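Local coordinates for protein bacillaene synthase decarboxylase PksI (Bacillus subtilis, PDB 4Q1K) that decarboxylates the carrier-tethered 3-methylglutaconyl group to a 3-methylcrotonyl moiety during synthesis of the polyketide antibiotic bacillaene, at residues Met248-Ala251 against Thr252-Glu256; Ile242-Glu245 against Leu246-His249. The protein carries 1 engineered substitution. One frame throughout, in Å; residues are numbered along the deposited sequence.

Interaction 1 of 2, residues Met248-Ala251 against Thr252-Glu256; sequences MHEA and TFHHE. Engineered in segment 248-251: A251 (natural residue Lys).
The C-terminal end of helix 220-252, where the active-site residue H249 lies, unwinds here into the short link before helix 256-265. H249 and F253, one turn apart, lie side by side and meet as a T-shaped pair: F253 CD1 sits 3.7 Å from H249 CG, over the centre of the imidazole, and the ring planes stand at 89°. The backbone closes the same turn, with F253 N donating to H249 O at 2.8 Å. T252 folds its hydroxyl back on the helix: a chi1 of 65° tucks OG1 in between its own N and C, from where it donates to M248 O at 2.9 Å, arriving above the carbonyl plane. Beyond the helix end, H255 NE2 reaches back to A251 O (3.2 Å), and one water bridges E250 O to H254 N. A251 is engineered, lysine being the natural residue. The helix end and the link are held against their surroundings: F155 stacks on F253, T156 N is bonded to T252 OG1, F100 meets the H249 ring, and the end of helix 87-94 receives H254 ND1 at Q94 O. S222 and N221 of a neighbouring subunit pack on T252 and H255, respectively, and H255 occupies the N-cap position of helix 256-265.

Interaction 2 of 2, residues Ile242-Glu245 against Leu246-His249; sequences IEQE and LMMH
M247 and M248 fold their thioether ends back over Q244 and E245, the residues three positions earlier on the helix. In each pair the side chains cross at a slant, and the methionine methyl does the touching. M247 bends at its last torsion (chi3 -43°), which brings CE to 3.6 Å from Q244 CA and 4.0 Å from Q244 CG. M248 repeats the pattern one residue on: a bend at chi3 of -71° lays CE against the stem of E245, 4.0 Å from CG. The glutamate chain itself runs extended past this methyl, and its buried carboxylate is gripped at both oxygens, OE1 by G160 N and OE2 by T162 OG1, which should fix its rotation. On another side of the helix L246 turns back toward I242, with L246 CG 3.4 Å from I242 O; the tips meet loosely, L246 CD1 and I242 CG2 being 4.4 Å apart. Four successive i to i+4 bonds carry the backbone, from L246 N to I242 O through to H249 N to E245 O, the last 2.9 Å long. H229 of a neighbouring subunit packs on both Q244 and M248, while I242 rests on T101 and Y106 of its own chain. This is regular alpha-helical geometry with i to i+3 and i to i+4 side-chain contacts, in the long penultimate helix of a crotonase-family subunit, leading into the active-site histidine.

Following the chain toward the C terminus, interaction 2 comes first, wholly within helix 220-252, and interaction 1 takes over where that helix ends. The two neither nest nor cross: they overlap in sequence at M248 and H249, and their centres lie 10 Å apart. Each closes just a local turn, since its segments are consecutive. Residues 242-249 keep the helix regular up to H249, and residues 248-256 then turn the chain out of it toward helix 256-265. Together they tie the long helix to the loop around F100, the loop F155-G160, the start of helix 161-169, the end of helix 87-94 and a neighbouring subunit, which packs on residues either side of H249 in the sequence.

Interaction 1 of 2, residues Met248-Ala251 against Thr252-Glu256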
ATOM      1  N   MET B 248       8.764  23.484   5.685  1.00 26.75           N
ATOM      2  CA  MET B 248       7.715  23.848   4.727  1.00 23.95           C
ATOM      3  C   MET B 248       6.784  24.913   5.321  1.00 26.44           C
ATOM      4  O   MET B 248       6.311  25.808   4.591  1.00 26.54           O
ATOM      5  CB  MET B 248       6.948  22.585   4.229  1.00 24.21           C
ATOM      6  CG  MET B 248       7.828  21.671   3.380  1.00 26.27           C
ATOM      7  SD  MET B 248       6.763  20.424   2.555  1.00 30.84           S
ATOM      8  CE  MET B 248       6.341  19.424   4.001  1.00 30.21           C
ATOM      9  N   HIS B 249       6.557  24.857   6.625  1.00 26.09           N
ATOM     10  CA  HIS B 249       5.704  25.838   7.291  1.00 27.14           C
ATOM     11  C   HIS B 249       6.450  27.181   7.209  1.00 28.04           C
ATOM     12  O   HIS B 249       5.831  28.247   7.029  1.00 27.53           O
ATOM     13  CB  HIS B 249       5.493  25.477   8.752  1.00 28.59           C
ATOM     14  CG  HIS B 249       4.299  24.583   9.002  1.00 30.32           C
ATOM     15  ND1 HIS B 249       3.531  24.048   7.987  1.00 30.78           N
ATOM     16  CD2 HIS B 249       3.711  24.207  10.148  1.00 27.24           C
ATOM     17  CE1 HIS B 249       2.552  23.316   8.502  1.00 26.25           C
ATOM     18  NE2 HIS B 249       2.624  23.414   9.813  1.00 31.21           N
ATOM     19  N   GLU B 250       7.767  27.109   7.397  1.00 29.74           N
ATOM     20  CA  GLU B 250       8.592  28.391   7.265  1.00 30.09           C
ATOM     21  C   GLU B 250       8.394  29.028   5.911  1.00 32.36           C
ATOM     22  O   GLU B 250       8.248  30.260   5.755  1.00 32.48           O
ATOM     23  CB  GLU B 250      10.083  28.039   7.497  1.00 34.84           C
ATOM     24  CG  GLU B 250      11.061  29.055   6.971  1.00 55.13           C
ATOM     25  CD  GLU B 250      11.501  29.929   8.103  1.00 63.67           C
ATOM     26  OE1 GLU B 250      12.676  29.802   8.517  1.00 70.69           O
ATOM     27  OE2 GLU B 250      10.646  30.686   8.616  1.00 72.95           O
ATOM     28  N   ALA B 251       8.305  28.206   4.893  1.00 28.40           N
ATOM     29  CA  ALA B 251       8.190  28.731   3.570  1.00 31.33           C
ATOM     30  C   ALA B 251       6.732  29.073   3.138  1.00 33.08           C
ATOM     31  O   ALA B 251       6.540  29.740   2.138  1.00 33.20           O
ATOM     32  CB  ALA B 251       8.790  27.717   2.625  1.00 33.59           C
ATOM     33  N   THR B 252       5.702  28.552   3.830  1.00 29.29           N
ATOM     34  CA  THR B 252       4.315  28.729   3.361  1.00 26.93           C
ATOM     35  C   THR B 252       3.353  29.402   4.373  1.00 30.15           C
ATOM     36  O   THR B 252       2.309  29.944   3.954  1.00 33.51           O
ATOM     37  CB  THR B 252       3.692  27.344   2.826  1.00 27.46           C
ATOM     38  OG1 THR B 252       3.573  26.397   3.901  1.00 28.42           O
ATOM     39  CG2 THR B 252       4.619  26.743   1.795  1.00 26.39           C
ATOM     40  N   PHE B 253       3.585  29.248   5.657  1.00 25.65           N
ATOM     41  CA  PHE B 253       2.582  29.621   6.641  1.00 29.26           C
ATOM     42  C   PHE B 253       2.468  31.132   6.854  1.00 34.54           C
ATOM     43  O   PHE B 253       1.486  31.622   7.301  1.00 36.25           O
ATOM     44  CB  PHE B 253       2.849  28.937   7.993  1.00 29.65           C
ATOM     45  CG  PHE B 253       1.629  28.390   8.681  1.00 28.68           C
ATOM     46  CD1 PHE B 253       1.603  27.088   9.103  1.00 26.07           C
ATOM     47  CD2 PHE B 253       0.535  29.162   8.929  1.00 25.88           C
ATOM     48  CE1 PHE B 253       0.517  26.571   9.739  1.00 25.73           C
ATOM     49  CE2 PHE B 253      -0.555  28.648   9.568  1.00 27.27           C
ATOM     50  CZ  PHE B 253      -0.563  27.352   9.992  1.00 27.85           C
ATOM     51  N   HIS B 254       3.508  31.857   6.563  1.00 37.03           N
ATOM     52  CA  HIS B 254       3.521  33.214   7.067  1.00 37.46           C
ATOM     53  C   HIS B 254       3.100  34.232   6.053  1.00 38.91           C
ATOM     54  O   HIS B 254       3.378  35.401   6.153  1.00 37.80           O
ATOM     55  CB  HIS B 254       4.856  33.500   7.708  1.00 37.68           C
ATOM     56  CG  HIS B 254       5.252  32.480   8.742  1.00 36.29           C
ATOM     57  ND1 HIS B 254       4.553  32.266   9.839  1.00 40.15           N
ATOM     58  CD2 HIS B 254       6.292  31.613   8.781  1.00 35.34           C
ATOM     59  CE1 HIS B 254       5.122  31.314  10.545  1.00 39.55           C
ATOM     60  NE2 HIS B 254       6.189  30.918   9.900  1.00 39.62           N
ATOM     61  N   HIS B 255       2.371  33.787   5.071  1.00 36.59           N
ATOM     62  CA  HIS B 255       2.031  34.684   4.022  1.00 38.72           C
ATOM     63  C   HIS B 255       0.741  35.327   4.345  1.00 37.24           C
ATOM     64  O   HIS B 255      -0.114  34.715   4.920  1.00 33.62           O
ATOM     65  CB  HIS B 255       1.913  33.974   2.718  1.00 39.44           C
ATOM     66  CG  HIS B 255       3.200  33.503   2.174  1.00 44.39           C
ATOM     67  ND1 HIS B 255       4.076  34.313   1.654  1.00 46.54           N
ATOM     68  CD2 HIS B 255       3.713  32.244   2.050  1.00 49.39           C
ATOM     69  CE1 HIS B 255       5.113  33.619   1.216  1.00 54.49           C
ATOM     70  NE2 HIS B 255       4.888  32.351   1.460  1.00 48.17           N
ATOM     71  N   GLU B 256       0.579  36.593   3.997  1.00 36.52           N
ATOM     72  CA  GLU B 256      -0.668  37.260   4.336  1.00 33.14           C
ATOM     73  C   GLU B 256      -1.902  36.483   3.838  1.00 32.71           C
ATOM     74  O   GLU B 256      -2.977  36.509   4.463  1.00 30.90           O
ATOM     75  CB  GLU B 256      -0.680  38.709   3.766  1.00 38.39           C
ATOM     76  CG  GLU B 256      -2.005  39.408   4.087  1.00 42.96           C
ATOM     77  CD  GLU B 256      -2.131  39.822   5.566  1.00 50.88           C
ATOM     78  OE1 GLU B 256      -1.111  40.011   6.245  1.00 51.52           O
ATOM     79  OE2 GLU B 256      -3.262  39.974   6.065  1.00 58.15           O
TER
HETATM   80  O   HOH W   1       5.881  31.629   4.800  1.00 30.00           O

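Interaction 2 of 2, residues Ile242-Glu245 against Leu246-His249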
ATOM      1  N   ILE B 242       9.080  15.657  10.748  1.00 22.52           N
ATOM      2  CA  ILE B 242       8.603  16.819  11.524  1.00 23.77           C
ATOM      3  C   ILE B 242       9.502  18.035  11.202  1.00 24.91           C
ATOM      4  O   ILE B 242       8.985  19.135  10.951  1.00 23.93           O
ATOM      5  CB  ILE B 242       8.595  16.478  13.031  1.00 24.69           C
ATOM      6  CG1 ILE B 242       7.462  15.434  13.317  1.00 21.90           C
ATOM      7  CG2 ILE B 242       8.303  17.711  13.856  1.00 25.67           C
ATOM      8  CD1 ILE B 242       6.066  15.884  12.861  1.00 22.11           C
ATOM      9  N   GLU B 243      10.809  17.800  11.114  1.00 28.21           N
ATOM     10  CA  GLU B 243      11.771  18.931  10.816  1.00 27.90           C
ATOM     11  C   GLU B 243      11.465  19.383   9.351  1.00 26.66           C
ATOM     12  O   GLU B 243      11.417  20.576   9.083  1.00 28.89           O
ATOM     13  CB  GLU B 243      13.214  18.461  10.834  1.00 34.00           C
ATOM     14  CG  GLU B 243      13.887  17.999  12.125  1.00 47.58           C
ATOM     15  CD  GLU B 243      15.339  17.427  11.892  1.00 62.04           C
ATOM     16  OE1 GLU B 243      16.051  17.826  10.925  1.00 62.32           O
ATOM     17  OE2 GLU B 243      15.787  16.553  12.688  1.00 74.58           O
ATOM     18  N   GLN B 244      11.296  18.460   8.395  1.00 24.27           N
ATOM     19  CA  GLN B 244      10.911  18.873   7.038  1.00 25.03           C
ATOM     20  C   GLN B 244       9.592  19.666   6.970  1.00 26.55           C
ATOM     21  O   GLN B 244       9.480  20.665   6.268  1.00 25.47           O
ATOM     22  CB  GLN B 244      10.849  17.630   6.149  1.00 25.84           C
ATOM     23  CG  GLN B 244      12.222  17.075   6.016  1.00 25.55           C
ATOM     24  CD  GLN B 244      12.250  15.733   5.363  1.00 29.78           C
ATOM     25  OE1 GLN B 244      11.285  14.947   5.352  1.00 28.96           O
ATOM     26  NE2 GLN B 244      13.397  15.425   4.853  1.00 34.85           N
ATOM     27  N   GLU B 245       8.578  19.209   7.704  1.00 22.97           N
ATOM     28  CA  GLU B 245       7.313  19.934   7.706  1.00 21.47           C
ATOM     29  C   GLU B 245       7.440  21.319   8.354  1.00 24.87           C
ATOM     30  O   GLU B 245       6.761  22.271   7.938  1.00 23.06           O
ATOM     31  CB  GLU B 245       6.323  19.124   8.505  1.00 23.16           C
ATOM     32  CG  GLU B 245       5.874  17.894   7.680  1.00 21.04           C
ATOM     33  CD  GLU B 245       4.857  17.044   8.401  1.00 25.10           C
ATOM     34  OE1 GLU B 245       4.515  17.339   9.520  1.00 22.93           O
ATOM     35  OE2 GLU B 245       4.389  16.007   7.847  1.00 22.39           O
ATOM     36  N   LEU B 246       8.281  21.416   9.384  1.00 26.47           N
ATOM     37  CA  LEU B 246       8.544  22.745   9.989  1.00 26.46           C
ATOM     38  C   LEU B 246       9.197  23.657   8.936  1.00 26.25           C
ATOM     39  O   LEU B 246       8.815  24.807   8.849  1.00 27.00           O
ATOM     40  CB  LEU B 246       9.450  22.645  11.256  1.00 27.84           C
ATOM     41  CG  LEU B 246       8.766  22.157  12.540  1.00 29.59           C
ATOM     42  CD1 LEU B 246       9.772  21.905  13.666  1.00 31.77           C
ATOM     43  CD2 LEU B 246       7.688  23.167  12.964  1.00 31.40           C
ATOM     44  N   MET B 247      10.117  23.118   8.143  1.00 25.91           N
ATOM     45  CA  MET B 247      10.736  23.872   7.061  1.00 30.09           C
ATOM     46  C   MET B 247       9.692  24.362   6.060  1.00 29.83           C
ATOM     47  O   MET B 247       9.726  25.517   5.634  1.00 28.22           O
ATOM     48  CB  MET B 247      11.790  23.022   6.349  1.00 31.62           C
ATOM     49  CG  MET B 247      13.121  22.945   7.078  1.00 42.94           C
ATOM     50  SD  MET B 247      14.412  22.164   6.092  1.00 61.25           S
ATOM     51  CE  MET B 247      13.511  20.785   5.387  1.00 55.75           C
ATOM     52  N   MET B 248       8.764  23.484   5.685  1.00 26.75           N
ATOM     53  CA  MET B 248       7.715  23.848   4.727  1.00 23.95           C
ATOM     54  C   MET B 248       6.784  24.913   5.321  1.00 26.44           C
ATOM     55  O   MET B 248       6.311  25.808   4.591  1.00 26.54           O
ATOM     56  CB  MET B 248       6.948  22.585   4.229  1.00 24.21           C
ATOM     57  CG  MET B 248       7.828  21.671   3.380  1.00 26.27           C
ATOM     58  SD  MET B 248       6.763  20.424   2.555  1.00 30.84           S
ATOM     59  CE  MET B 248       6.341  19.424   4.001  1.00 30.21           C
ATOM     60  N   HIS B 249       6.557  24.857   6.625  1.00 26.09           N
ATOM     61  CA  HIS B 249       5.704  25.838   7.291  1.00 27.14           C
ATOM     62  C   HIS B 249       6.450  27.181   7.209  1.00 28.04           C
ATOM     63  O   HIS B 249       5.831  28.247   7.029  1.00 27.53           O
ATOM     64  CB  HIS B 249       5.493  25.477   8.752  1.00 28.59           C
ATOM     65  CG  HIS B 249       4.299  24.583   9.002  1.00 30.32           C
ATOM     66  ND1 HIS B 249       3.531  24.048   7.987  1.00 30.78           N
ATOM     67  CD2 HIS B 249       3.711  24.207  10.148  1.00 27.24           C
ATOM     68  CE1 HIS B 249       2.552  23.316   8.502  1.00 26.25           C
ATOM     69  NE2 HIS B 249       2.624  23.414   9.813  1.00 31.21           N
TER